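Local coordinates for protein enolase (alpha proteobacterium BAL199, PDB 3UGV) that probably abstracts a proton next to a substrate carboxylate with the help of magnesium, as enolase superfamily enzymes do, though its own substrate is not established, at residues F[125-136]-F[301-309]; F[183-191]-F[360-368]. One frame throughout, in Å; residues are numbered along the deposited sequence.

Overall arrangement
The two contacts lie on opposite sides of the centre of the chain. Their own centres are 27 Å apart, and their nearest atoms are about 10 Å apart. Their segments alternate along the sequence. Contact 1 is buried. It joins helix 123-142 of the N-terminal domain to the barrel domain, and the side chain of its Arg303 is about 8 Å from a bound magnesium ion. Asp225, Glu251 and Glu277 form a magnesium site of this enzyme, and Arg303 bonds to the backbone of Glu277. Contact 2 is partly buried and lies wholly within the C-terminal domain. There a hairpin packs on the loop that enters barrel strand 192-196.

Contact 1: residues F[125-136]-F[301-309]; sequences MIAASGVDMAVW and FMRIGGVSG
Asp132 grips Ser308 with both carboxylate oxygens. Ser308 OG donates to Asp132 OD1 at 2.6 Å. Ser308 N donates to Asp132 OD2 at 2.8 Å in a nearly straight bond (173°). Both donors come in on the syn side. Asp132 CG is anti to the backbone N (chi1 -172°), which directs the carboxylate at the first turn of helix 306-320. The N-terminal end of helix 306-320 and the two donors would be expected to stabilise a negative charge there. Ser308 OG also accepts from Trp136 NE1 at 3.1 Å, with an angle of 176° and in the plane of the indole. Val307 CG1 sits over one face, 3.6 Å from the centroid of the five-membered ring, in a CH-pi contact. This straight bond and the valine over the face help to hold the ring's rotation.

This is the meeting of the two enolase superfamily domains: a helix of the N-terminal capping domain lies against the C-terminal modified (β/α)7β barrel. Gly306 has no side chain to collide with Asp132 OD2 and Ser129 O, and the backbones close to 4.3 Å between the CA atoms of Ser129 and Gly306. Beside it, Ser129 OG lies 2.9 Å from Met302 O. The side chains of Ile126 and Met302 run alongside each other in the same direction, with Ile126 CD1 3.7 Å from Met302 SD. Ile126 CA also makes a CA-H...O contact of 3.3 Å with Met302 O.

Further out, Val332 of helix 330-337 packs on Met133, Phe301 and Val307. Met302 CE covers part of one guanidinium face of Arg303. That group bonds through NH1 to the carbonyl of the magnesium ligand Glu277 and through NH2 to Phe117 O of a second subunit.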
ATOM      1  N   MET F 125      -0.403  -0.588 -33.885  1.00 35.29           N
ATOM      2  CA  MET F 125      -1.569  -1.274 -33.369  1.00 39.22           C
ATOM      3  C   MET F 125      -2.754  -1.120 -34.335  1.00 43.35           C
ATOM      4  O   MET F 125      -3.488  -2.074 -34.594  1.00 42.81           O
ATOM      5  CB  MET F 125      -1.913  -0.707 -31.978  1.00 39.65           C
ATOM      6  CG  MET F 125      -3.141  -1.325 -31.298  1.00 29.27           C
ATOM      7  SD  MET F 125      -3.026  -3.123 -31.242  1.00 43.24           S
ATOM      8  CE  MET F 125      -3.130  -3.394 -29.478  1.00 28.59           C
ATOM      9  N   ILE F 126      -2.917   0.086 -34.875  1.00 40.64           N
ATOM     10  CA  ILE F 126      -4.042   0.396 -35.753  1.00 39.23           C
ATOM     11  C   ILE F 126      -4.041  -0.396 -37.070  1.00 35.05           C
ATOM     12  O   ILE F 126      -5.096  -0.845 -37.532  1.00 33.65           O
ATOM     13  CB  ILE F 126      -4.141   1.906 -36.019  1.00 37.29           C
ATOM     14  CG1 ILE F 126      -4.403   2.637 -34.699  1.00 34.26           C
ATOM     15  CG2 ILE F 126      -5.258   2.199 -37.004  1.00 37.44           C
ATOM     16  CD1 ILE F 126      -4.640   4.107 -34.844  1.00 33.89           C
ATOM     17  N   ALA F 127      -2.869  -0.577 -37.671  1.00 27.26           N
ATOM     18  CA  ALA F 127      -2.794  -1.351 -38.899  1.00 31.47           C
ATOM     19  C   ALA F 127      -3.107  -2.807 -38.591  1.00 38.71           C
ATOM     20  O   ALA F 127      -3.900  -3.439 -39.295  1.00 40.45           O
ATOM     21  CB  ALA F 127      -1.443  -1.229 -39.532  1.00 35.37           C
ATOM     22  N   ALA F 128      -2.501  -3.328 -37.528  1.00 37.52           N
ATOM     23  CA  ALA F 128      -2.762  -4.705 -37.102  1.00 35.26           C
ATOM     24  C   ALA F 128      -4.226  -4.959 -36.736  1.00 31.45           C
ATOM     25  O   ALA F 128      -4.740  -6.028 -37.017  1.00 33.81           O
ATOM     26  CB  ALA F 128      -1.857  -5.097 -35.944  1.00 26.62           C
ATOM     27  N   SER F 129      -4.882  -3.986 -36.100  1.00 30.34           N
ATOM     28  CA  SER F 129      -6.279  -4.147 -35.678  1.00 29.19           C
ATOM     29  C   SER F 129      -7.211  -4.266 -36.881  1.00 26.02           C
ATOM     30  O   SER F 129      -8.156  -5.053 -36.875  1.00 31.93           O
ATOM     31  CB  SER F 129      -6.717  -2.982 -34.784  1.00 26.10           C
ATOM     32  OG  SER F 129      -6.057  -3.004 -33.531  1.00 29.70           O
ATOM     33  N   GLY F 130      -6.923  -3.490 -37.919  1.00 33.00           N
ATOM     34  CA  GLY F 130      -7.686  -3.539 -39.156  1.00 34.84           C
ATOM     35  C   GLY F 130      -7.582  -4.879 -39.859  1.00 38.18           C
ATOM     36  O   GLY F 130      -8.569  -5.384 -40.413  1.00 34.44           O
ATOM     37  N   VAL F 131      -6.380  -5.450 -39.855  1.00 30.90           N
ATOM     38  CA  VAL F 131      -6.163  -6.770 -40.427  1.00 27.24           C
ATOM     39  C   VAL F 131      -6.933  -7.767 -39.592  1.00 34.62           C
ATOM     40  O   VAL F 131      -7.644  -8.615 -40.121  1.00 40.41           O
ATOM     41  CB  VAL F 131      -4.676  -7.159 -40.391  1.00 34.37           C
ATOM     42  CG1 VAL F 131      -4.508  -8.650 -40.607  1.00 26.60           C
ATOM     43  CG2 VAL F 131      -3.883  -6.348 -41.410  1.00 35.45           C
ATOM     44  N   ASP F 132      -6.800  -7.645 -38.272  1.00 26.28           N
ATOM     45  CA  ASP F 132      -7.435  -8.580 -37.357  1.00 24.81           C
ATOM     46  C   ASP F 132      -8.944  -8.700 -37.598  1.00 35.69           C
ATOM     47  O   ASP F 132      -9.475  -9.811 -37.688  1.00 32.27           O
ATOM     48  CB  ASP F 132      -7.163  -8.172 -35.913  1.00 24.32           C
ATOM     49  CG  ASP F 132      -7.627  -9.215 -34.910  1.00 41.18           C
ATOM     50  OD1 ASP F 132      -6.922 -10.241 -34.748  1.00 41.65           O
ATOM     51  OD2 ASP F 132      -8.684  -9.003 -34.269  1.00 46.80           O
ATOM     52  N   MET F 133      -9.629  -7.561 -37.701  1.00 32.29           N
ATOM     53  CA  MET F 133     -11.073  -7.572 -37.927  1.00 33.65           C
ATOM     54  C   MET F 133     -11.450  -8.240 -39.245  1.00 33.18           C
ATOM     55  O   MET F 133     -12.349  -9.077 -39.282  1.00 33.53           O
ATOM     56  CB  MET F 133     -11.647  -6.161 -37.863  1.00 28.33           C
ATOM     57  CG  MET F 133     -11.644  -5.598 -36.466  1.00 30.67           C
ATOM     58  SD  MET F 133     -12.304  -3.934 -36.437  1.00 31.89           S
ATOM     59  CE  MET F 133     -10.929  -3.005 -37.103  1.00 30.06           C
ATOM     60  N   ALA F 134     -10.768  -7.864 -40.322  1.00 34.79           N
ATOM     61  CA  ALA F 134     -10.990  -8.488 -41.624  1.00 36.61           C
ATOM     62  C   ALA F 134     -10.771  -9.999 -41.572  1.00 41.90           C
ATOM     63  O   ALA F 134     -11.574 -10.776 -42.088  1.00 43.37           O
ATOM     64  CB  ALA F 134     -10.080  -7.867 -42.676  1.00 35.32           C
ATOM     65  N   VAL F 135      -9.677 -10.412 -40.948  1.00 38.84           N
ATOM     66  CA  VAL F 135      -9.324 -11.823 -40.911  1.00 40.11           C
ATOM     67  C   VAL F 135     -10.342 -12.640 -40.111  1.00 37.78           C
ATOM     68  O   VAL F 135     -10.662 -13.776 -40.458  1.00 40.13           O
ATOM     69  CB  VAL F 135      -7.895 -12.019 -40.367  1.00 35.62           C
ATOM     70  CG1 VAL F 135      -7.664 -13.453 -39.948  1.00 43.28           C
ATOM     71  CG2 VAL F 135      -6.900 -11.611 -41.422  1.00 29.93           C
ATOM     72  N   TRP F 136     -10.865 -12.059 -39.044  1.00 32.28           N
ATOM     73  CA  TRP F 136     -11.856 -12.765 -38.256  1.00 31.96           C
ATOM     74  C   TRP F 136     -13.145 -12.869 -39.056  1.00 35.43           C
ATOM     75  O   TRP F 136     -13.871 -13.855 -38.940  1.00 34.82           O
ATOM     76  CB  TRP F 136     -12.135 -12.045 -36.940  1.00 29.00           C
ATOM     77  CG  TRP F 136     -11.256 -12.446 -35.797  1.00 32.19           C
ATOM     78  CD1 TRP F 136     -10.225 -11.725 -35.269  1.00 26.23           C
ATOM     79  CD2 TRP F 136     -11.345 -13.649 -35.020  1.00 32.28           C
ATOM     80  NE1 TRP F 136      -9.659 -12.405 -34.224  1.00 26.72           N
ATOM     81  CE2 TRP F 136     -10.330 -13.586 -34.041  1.00 29.85           C
ATOM     82  CE3 TRP F 136     -12.179 -14.770 -35.055  1.00 33.87           C
ATOM     83  CZ2 TRP F 136     -10.128 -14.602 -33.105  1.00 24.53           C
ATOM     84  CZ3 TRP F 136     -11.974 -15.786 -34.120  1.00 36.10           C
ATOM     85  CH2 TRP F 136     -10.960 -15.691 -33.160  1.00 37.29           C
ATOM     86  N   PHE F 301     -11.927  -0.425 -31.291  1.00 33.26           N
ATOM     87  CA  PHE F 301     -11.400  -1.618 -31.987  1.00 25.15           C
ATOM     88  C   PHE F 301     -10.101  -1.436 -32.785  1.00 27.05           C
ATOM     89  O   PHE F 301      -9.329  -2.387 -32.958  1.00 24.95           O
ATOM     90  CB  PHE F 301     -12.490  -2.282 -32.841  1.00 24.09           C
ATOM     91  CG  PHE F 301     -13.616  -2.834 -32.022  1.00 25.74           C
ATOM     92  CD1 PHE F 301     -13.517  -4.093 -31.447  1.00 24.52           C
ATOM     93  CD2 PHE F 301     -14.743  -2.074 -31.774  1.00 24.04           C
ATOM     94  CE1 PHE F 301     -14.535  -4.594 -30.663  1.00 24.09           C
ATOM     95  CE2 PHE F 301     -15.771  -2.569 -30.989  1.00 24.21           C
ATOM     96  CZ  PHE F 301     -15.665  -3.826 -30.429  1.00 26.07           C
ATOM     97  N   MET F 302      -9.847  -0.233 -33.280  1.00 20.35           N
ATOM     98  CA  MET F 302      -8.579  -0.025 -33.959  1.00 27.92           C
ATOM     99  C   MET F 302      -7.417   0.104 -32.969  1.00 30.07           C
ATOM    100  O   MET F 302      -6.264  -0.102 -33.343  1.00 30.42           O
ATOM    101  CB  MET F 302      -8.628   1.169 -34.909  1.00 20.75           C
ATOM    102  CG  MET F 302      -8.344   2.483 -34.252  1.00 35.29           C
ATOM    103  SD  MET F 302      -8.231   3.828 -35.447  1.00 47.74           S
ATOM    104  CE  MET F 302      -8.246   5.248 -34.350  1.00 46.86           C
ATOM    105  N   ARG F 303      -7.725   0.407 -31.705  1.00 28.13           N
ATOM    106  CA  ARG F 303      -6.685   0.651 -30.707  1.00 27.10           C
ATOM    107  C   ARG F 303      -6.480  -0.533 -29.761  1.00 30.44           C
ATOM    108  O   ARG F 303      -5.357  -0.807 -29.345  1.00 22.15           O
ATOM    109  CB  ARG F 303      -6.987   1.911 -29.890  1.00 22.38           C
ATOM    110  CG  ARG F 303      -6.979   3.213 -30.677  1.00 24.45           C
ATOM    111  CD  ARG F 303      -7.032   4.455 -29.764  1.00 16.81           C
ATOM    112  NE  ARG F 303      -7.198   5.679 -30.548  1.00 28.32           N
ATOM    113  CZ  ARG F 303      -8.357   6.324 -30.722  1.00 34.95           C
ATOM    114  NH1 ARG F 303      -9.472   5.887 -30.150  1.00 37.82           N
ATOM    115  NH2 ARG F 303      -8.409   7.418 -31.473  1.00 37.18           N
ATOM    116  N   ILE F 304      -7.562  -1.227 -29.413  1.00 21.00           N
ATOM    117  CA  ILE F 304      -7.459  -2.336 -28.477  1.00 23.13           C
ATOM    118  C   ILE F 304      -6.835  -3.590 -29.102  1.00 23.09           C
ATOM    119  O   ILE F 304      -6.387  -4.487 -28.385  1.00 24.21           O
ATOM    120  CB  ILE F 304      -8.827  -2.708 -27.860  1.00 28.85           C
ATOM    121  CG1 ILE F 304      -8.632  -3.545 -26.586  1.00 26.01           C
ATOM    122  CG2 ILE F 304      -9.683  -3.457 -28.867  1.00 21.45           C
ATOM    123  CD1 ILE F 304      -8.381  -2.713 -25.330  1.00 21.84           C
ATOM    124  N   GLY F 305      -6.828  -3.661 -30.433  1.00 27.49           N
ATOM    125  CA  GLY F 305      -6.290  -4.816 -31.139  1.00 20.45           C
ATOM    126  C   GLY F 305      -7.358  -5.661 -31.822  1.00 29.99           C
ATOM    127  O   GLY F 305      -7.268  -6.892 -31.852  1.00 24.06           O
ATOM    128  N   GLY F 306      -8.373  -4.988 -32.363  1.00 29.56           N
ATOM    129  CA  GLY F 306      -9.421  -5.639 -33.125  1.00 26.69           C
ATOM    130  C   GLY F 306     -10.246  -6.613 -32.313  1.00 28.93           C
ATOM    131  O   GLY F 306     -10.464  -6.412 -31.120  1.00 24.56           O
ATOM    132  N   VAL F 307     -10.710  -7.675 -32.966  1.00 26.47           N
ATOM    133  CA  VAL F 307     -11.472  -8.709 -32.284  1.00 26.52           C
ATOM    134  C   VAL F 307     -10.609  -9.439 -31.248  1.00 29.24           C
ATOM    135  O   VAL F 307     -11.058  -9.700 -30.132  1.00 25.82           O
ATOM    136  CB  VAL F 307     -12.078  -9.719 -33.282  1.00 33.64           C
ATOM    137  CG1 VAL F 307     -12.649 -10.906 -32.540  1.00 26.81           C
ATOM    138  CG2 VAL F 307     -13.154  -9.043 -34.146  1.00 26.81           C
ATOM    139  N   SER F 308      -9.369  -9.743 -31.619  1.00 23.37           N
ATOM    140  CA  SER F 308      -8.445 -10.454 -30.726  1.00 32.67           C
ATOM    141  C   SER F 308      -8.208  -9.711 -29.428  1.00 32.95           C
ATOM    142  O   SER F 308      -8.365 -10.281 -28.344  1.00 32.79           O
ATOM    143  CB  SER F 308      -7.092 -10.681 -31.410  1.00 33.92           C
ATOM    144  OG  SER F 308      -7.229 -11.568 -32.497  1.00 27.50           O
ATOM    145  N   GLY F 309      -7.816  -8.439 -29.543  1.00 24.99           N
ATOM    146  CA  GLY F 309      -7.615  -7.594 -28.375  1.00 15.23           C
ATOM    147  C   GLY F 309      -8.861  -7.383 -27.535  1.00 21.55           C
ATOM    148  O   GLY F 309      -8.780  -7.357 -26.309  1.00 26.78           O
TER

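Contact 2: residues F[183-191]-F[360-368]; sequences AEGQGTGFK and YALSDGDLI
The Phe190 ring meets the hairpin obliquely, through Leu362 and Gly365. Its CZ is 3.9 Å from Leu362 CD2, and its CD1 is 3.8 Å from Gly365 CA. The motif is a β-hairpin of strands 361-363 and 366-368 with a two-residue loop, Asp364-Gly365, in a type I' turn. It docks on the loop between helix 171-183 and strand 192-196, just before the first strand of the parallel barrel sheet. Strand 366-368 also pairs with strand 157-162 in a mixed sheet. One face of the Phe190 ring carries Gly185 CA from its own loop, 3.3 Å above the plane and offset toward the rim. The ring of Trp348 also meets the Phe190 ring, with the two planes at an incline. Phe190 CB leaves the backbone away from the hairpin; with CG anti to the carbonyl carbon (chi1 -80°), the ring swings back to reach it.

The second flat group is the Asp364 carboxylate. Thr188 N donates to Asp364 OD1 at 2.9 Å, on the anti side and 32° out of the carboxylate plane. The type II' turn from Gln186 to Gly189 presents this N-H. Gly365 N in turn donates to Gly185 O at 3.0 Å (159°), from above the carbonyl plane. Gln186 crosses Leu362 at about a right angle, its CG 3.4 Å from Leu362 O. Water 1 accepts from Lys191 N and lies within hydrogen-bonding distance of Gly365 O. Lys191 bends at its last torsion, and NZ makes a weak bond of 3.1 Å to Asp364 O. Water 2 lies beside that bond, within hydrogen-bonding distance of Asp366 OD1 and Asp364 O, and accepts from Lys191 NZ at 2.9 Å.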
ATOM      1  N   ALA F 183     -35.305   9.401 -31.556  1.00 30.59           N
ATOM      2  CA  ALA F 183     -36.221   8.773 -32.510  1.00 33.74           C
ATOM      3  C   ALA F 183     -35.518   7.885 -33.525  1.00 31.36           C
ATOM      4  O   ALA F 183     -36.135   6.970 -34.075  1.00 25.91           O
ATOM      5  CB  ALA F 183     -37.053   9.832 -33.236  1.00 34.56           C
ATOM      6  N   GLU F 184     -34.237   8.159 -33.779  1.00 26.21           N
ATOM      7  CA  GLU F 184     -33.461   7.311 -34.665  1.00 26.24           C
ATOM      8  C   GLU F 184     -33.404   5.887 -34.137  1.00 24.57           C
ATOM      9  O   GLU F 184     -33.140   4.963 -34.892  1.00 29.22           O
ATOM     10  CB  GLU F 184     -32.052   7.854 -34.856  1.00 32.85           C
ATOM     11  CG  GLU F 184     -31.952   8.984 -35.866  1.00 38.19           C
ATOM     12  CD  GLU F 184     -30.506   9.372 -36.164  1.00 49.57           C
ATOM     13  OE1 GLU F 184     -29.692   9.411 -35.211  1.00 42.84           O
ATOM     14  OE2 GLU F 184     -30.183   9.625 -37.350  1.00 57.56           O
ATOM     15  N   GLY F 185     -33.655   5.708 -32.844  1.00 22.82           N
ATOM     16  CA  GLY F 185     -33.586   4.386 -32.241  1.00 25.48           C
ATOM     17  C   GLY F 185     -34.688   3.437 -32.691  1.00 36.14           C
ATOM     18  O   GLY F 185     -34.582   2.218 -32.500  1.00 33.14           O
ATOM     19  N   GLN F 186     -35.738   4.001 -33.295  1.00 33.88           N
ATOM     20  CA  GLN F 186     -36.942   3.249 -33.693  1.00 33.89           C
ATOM     21  C   GLN F 186     -37.790   2.850 -32.492  1.00 38.65           C
ATOM     22  O   GLN F 186     -37.288   2.718 -31.377  1.00 46.39           O
ATOM     23  CB  GLN F 186     -36.611   2.009 -34.540  1.00 28.98           C
ATOM     24  CG  GLN F 186     -35.898   2.309 -35.856  1.00 36.77           C
ATOM     25  CD  GLN F 186     -36.657   3.312 -36.720  1.00 54.36           C
ATOM     26  OE1 GLN F 186     -37.739   3.016 -37.236  1.00 67.94           O
ATOM     27  NE2 GLN F 186     -36.097   4.509 -36.871  1.00 45.71           N
ATOM     28  N   GLY F 187     -39.084   2.667 -32.727  1.00 35.93           N
ATOM     29  CA  GLY F 187     -39.974   2.206 -31.689  1.00 28.05           C
ATOM     30  C   GLY F 187     -40.030   3.183 -30.539  1.00 31.77           C
ATOM     31  O   GLY F 187     -40.380   4.354 -30.717  1.00 29.21           O
ATOM     32  N   THR F 188     -39.691   2.712 -29.346  1.00 30.25           N
ATOM     33  CA  THR F 188     -39.727   3.593 -28.184  1.00 32.72           C
ATOM     34  C   THR F 188     -38.476   4.476 -28.069  1.00 30.60           C
ATOM     35  O   THR F 188     -38.366   5.274 -27.145  1.00 29.63           O
ATOM     36  CB  THR F 188     -39.970   2.811 -26.877  1.00 38.25           C
ATOM     37  OG1 THR F 188     -38.965   1.804 -26.726  1.00 45.85           O
ATOM     38  CG2 THR F 188     -41.357   2.140 -26.893  1.00 33.58           C
ATOM     39  N   GLY F 189     -37.535   4.318 -28.998  1.00 31.99           N
ATOM     40  CA  GLY F 189     -36.388   5.210 -29.091  1.00 32.13           C
ATOM     41  C   GLY F 189     -35.149   4.737 -28.348  1.00 33.72           C
ATOM     42  O   GLY F 189     -35.230   3.817 -27.517  1.00 21.76           O
ATOM     43  N   PHE F 190     -33.999   5.346 -28.651  1.00 25.19           N
ATOM     44  CA  PHE F 190     -32.789   5.074 -27.871  1.00 30.39           C
ATOM     45  C   PHE F 190     -33.022   5.374 -26.398  1.00 29.28           C
ATOM     46  O   PHE F 190     -33.726   6.328 -26.056  1.00 33.12           O
ATOM     47  CB  PHE F 190     -31.612   5.910 -28.360  1.00 21.06           C
ATOM     48  CG  PHE F 190     -30.950   5.365 -29.585  1.00 26.13           C
ATOM     49  CD1 PHE F 190     -30.208   4.197 -29.518  1.00 28.07           C
ATOM     50  CD2 PHE F 190     -31.052   6.027 -30.801  1.00 19.35           C
ATOM     51  CE1 PHE F 190     -29.582   3.688 -30.646  1.00 29.50           C
ATOM     52  CE2 PHE F 190     -30.417   5.527 -31.929  1.00 28.97           C
ATOM     53  CZ  PHE F 190     -29.684   4.352 -31.850  1.00 27.38           C
ATOM     54  N   LYS F 191     -32.421   4.574 -25.525  1.00 32.00           N
ATOM     55  CA  LYS F 191     -32.565   4.786 -24.089  1.00 24.22           C
ATOM     56  C   LYS F 191     -31.411   5.616 -23.533  1.00 29.04           C
ATOM     57  O   LYS F 191     -31.363   5.907 -22.333  1.00 23.19           O
ATOM     58  CB  LYS F 191     -32.658   3.453 -23.356  1.00 24.59           C
ATOM     59  CG  LYS F 191     -33.794   2.536 -23.815  1.00 18.88           C
ATOM     60  CD  LYS F 191     -33.579   1.125 -23.209  1.00 67.91           C
ATOM     61  CE  LYS F 191     -34.812   0.219 -23.274  1.00 62.29           C
ATOM     62  NZ  LYS F 191     -35.212  -0.201 -24.647  1.00 50.86           N
ATOM     63  N   TYR F 360     -26.933  -2.458 -39.916  1.00 37.08           N
ATOM     64  CA  TYR F 360     -27.757  -3.250 -39.002  1.00 28.14           C
ATOM     65  C   TYR F 360     -29.076  -2.540 -38.644  1.00 28.42           C
ATOM     66  O   TYR F 360     -29.146  -1.314 -38.609  1.00 28.63           O
ATOM     67  CB  TYR F 360     -26.960  -3.567 -37.723  1.00 20.39           C
ATOM     68  CG  TYR F 360     -25.810  -4.541 -37.900  1.00 25.15           C
ATOM     69  CD1 TYR F 360     -25.391  -4.932 -39.159  1.00 27.80           C
ATOM     70  CD2 TYR F 360     -25.145  -5.081 -36.790  1.00 29.65           C
ATOM     71  CE1 TYR F 360     -24.328  -5.823 -39.322  1.00 22.18           C
ATOM     72  CE2 TYR F 360     -24.094  -5.986 -36.942  1.00 24.49           C
ATOM     73  CZ  TYR F 360     -23.691  -6.350 -38.217  1.00 26.01           C
ATOM     74  OH  TYR F 360     -22.647  -7.239 -38.401  1.00 28.92           O
ATOM     75  N   ALA F 361     -30.124  -3.305 -38.364  1.00 31.63           N
ATOM     76  CA  ALA F 361     -31.411  -2.699 -38.045  1.00 32.54           C
ATOM     77  C   ALA F 361     -31.506  -2.321 -36.574  1.00 37.43           C
ATOM     78  O   ALA F 361     -30.839  -2.919 -35.725  1.00 30.48           O
ATOM     79  CB  ALA F 361     -32.556  -3.631 -38.427  1.00 31.05           C
ATOM     80  N   LEU F 362     -32.352  -1.333 -36.283  1.00 37.34           N
ATOM     81  CA  LEU F 362     -32.557  -0.844 -34.924  1.00 23.49           C
ATOM     82  C   LEU F 362     -33.973  -1.119 -34.453  1.00 31.38           C
ATOM     83  O   LEU F 362     -34.924  -0.849 -35.184  1.00 33.37           O
ATOM     84  CB  LEU F 362     -32.310   0.662 -34.867  1.00 32.93           C
ATOM     85  CG  LEU F 362     -30.859   1.149 -34.964  1.00 32.68           C
ATOM     86  CD1 LEU F 362     -30.813   2.603 -35.386  1.00 36.29           C
ATOM     87  CD2 LEU F 362     -30.158   0.956 -33.635  1.00 29.95           C
ATOM     88  N   SER F 363     -34.112  -1.646 -33.236  1.00 34.93           N
ATOM     89  CA  SER F 363     -35.429  -1.837 -32.621  1.00 35.09           C
ATOM     90  C   SER F 363     -35.479  -1.374 -31.151  1.00 34.24           C
ATOM     91  O   SER F 363     -34.835  -1.952 -30.275  1.00 36.15           O
ATOM     92  CB  SER F 363     -35.872  -3.296 -32.740  1.00 38.80           C
ATOM     93  OG  SER F 363     -37.187  -3.460 -32.242  1.00 46.62           O
ATOM     94  N   ASP F 364     -36.249  -0.325 -30.892  1.00 38.23           N
ATOM     95  CA  ASP F 364     -36.376   0.241 -29.545  1.00 35.56           C
ATOM     96  C   ASP F 364     -35.028   0.560 -28.919  1.00 35.84           C
ATOM     97  O   ASP F 364     -34.830   0.347 -27.724  1.00 33.48           O
ATOM     98  CB  ASP F 364     -37.155  -0.690 -28.616  1.00 38.36           C
ATOM     99  CG  ASP F 364     -38.566  -0.971 -29.107  1.00 49.79           C
ATOM    100  OD1 ASP F 364     -39.188  -0.077 -29.744  1.00 47.76           O
ATOM    101  OD2 ASP F 364     -39.047  -2.099 -28.845  1.00 52.55           O
ATOM    102  N   GLY F 365     -34.107   1.073 -29.726  1.00 31.62           N
ATOM    103  CA  GLY F 365     -32.792   1.431 -29.232  1.00 34.45           C
ATOM    104  C   GLY F 365     -31.806   0.278 -29.086  1.00 33.05           C
ATOM    105  O   GLY F 365     -30.708   0.476 -28.579  1.00 35.79           O
ATOM    106  N   ASP F 366     -32.189  -0.926 -29.502  1.00 32.41           N
ATOM    107  CA  ASP F 366     -31.237  -2.033 -29.570  1.00 31.27           C
ATOM    108  C   ASP F 366     -30.792  -2.207 -31.012  1.00 34.22           C
ATOM    109  O   ASP F 366     -31.615  -2.130 -31.924  1.00 34.57           O
ATOM    110  CB  ASP F 366     -31.863  -3.347 -29.092  1.00 33.49           C
ATOM    111  CG  ASP F 366     -32.346  -3.280 -27.651  1.00 48.12           C
ATOM    112  OD1 ASP F 366     -31.837  -2.431 -26.889  1.00 38.75           O
ATOM    113  OD2 ASP F 366     -33.239  -4.081 -27.282  1.00 57.06           O
ATOM    114  N   LEU F 367     -29.498  -2.433 -31.215  1.00 29.47           N
ATOM    115  CA  LEU F 367     -28.967  -2.764 -32.536  1.00 32.22           C
ATOM    116  C   LEU F 367     -29.085  -4.275 -32.756  1.00 36.47           C
ATOM    117  O   LEU F 367     -28.630  -5.067 -31.933  1.00 39.81           O
ATOM    118  CB  LEU F 367     -27.501  -2.327 -32.659  1.00 31.01           C
ATOM    119  CG  LEU F 367     -26.907  -2.350 -34.069  1.00 29.21           C
ATOM    120  CD1 LEU F 367     -27.580  -1.277 -34.933  1.00 34.46           C
ATOM    121  CD2 LEU F 367     -25.386  -2.175 -34.076  1.00 20.41           C
ATOM    122  N   ILE F 368     -29.708  -4.665 -33.863  1.00 39.04           N
ATOM    123  CA  ILE F 368     -29.975  -6.072 -34.160  1.00 27.55           C
ATOM    124  C   ILE F 368     -28.834  -6.694 -34.954  1.00 25.65           C
ATOM    125  O   ILE F 368     -28.531  -6.232 -36.043  1.00 32.94           O
ATOM    126  CB  ILE F 368     -31.255  -6.220 -35.003  1.00 25.73           C
ATOM    127  CG1 ILE F 368     -32.466  -5.684 -34.237  1.00 38.62           C
ATOM    128  CG2 ILE F 368     -31.459  -7.678 -35.393  1.00 30.86           C
ATOM    129  CD1 ILE F 368     -32.610  -6.271 -32.833  1.00 42.19           C
TER
HETATM  130  O   HOH W   1     -31.332   2.110 -26.018  1.00 30.86           O
HETATM  131  O   HOH W   2     -32.630  -0.224 -25.861  1.00 31.21           O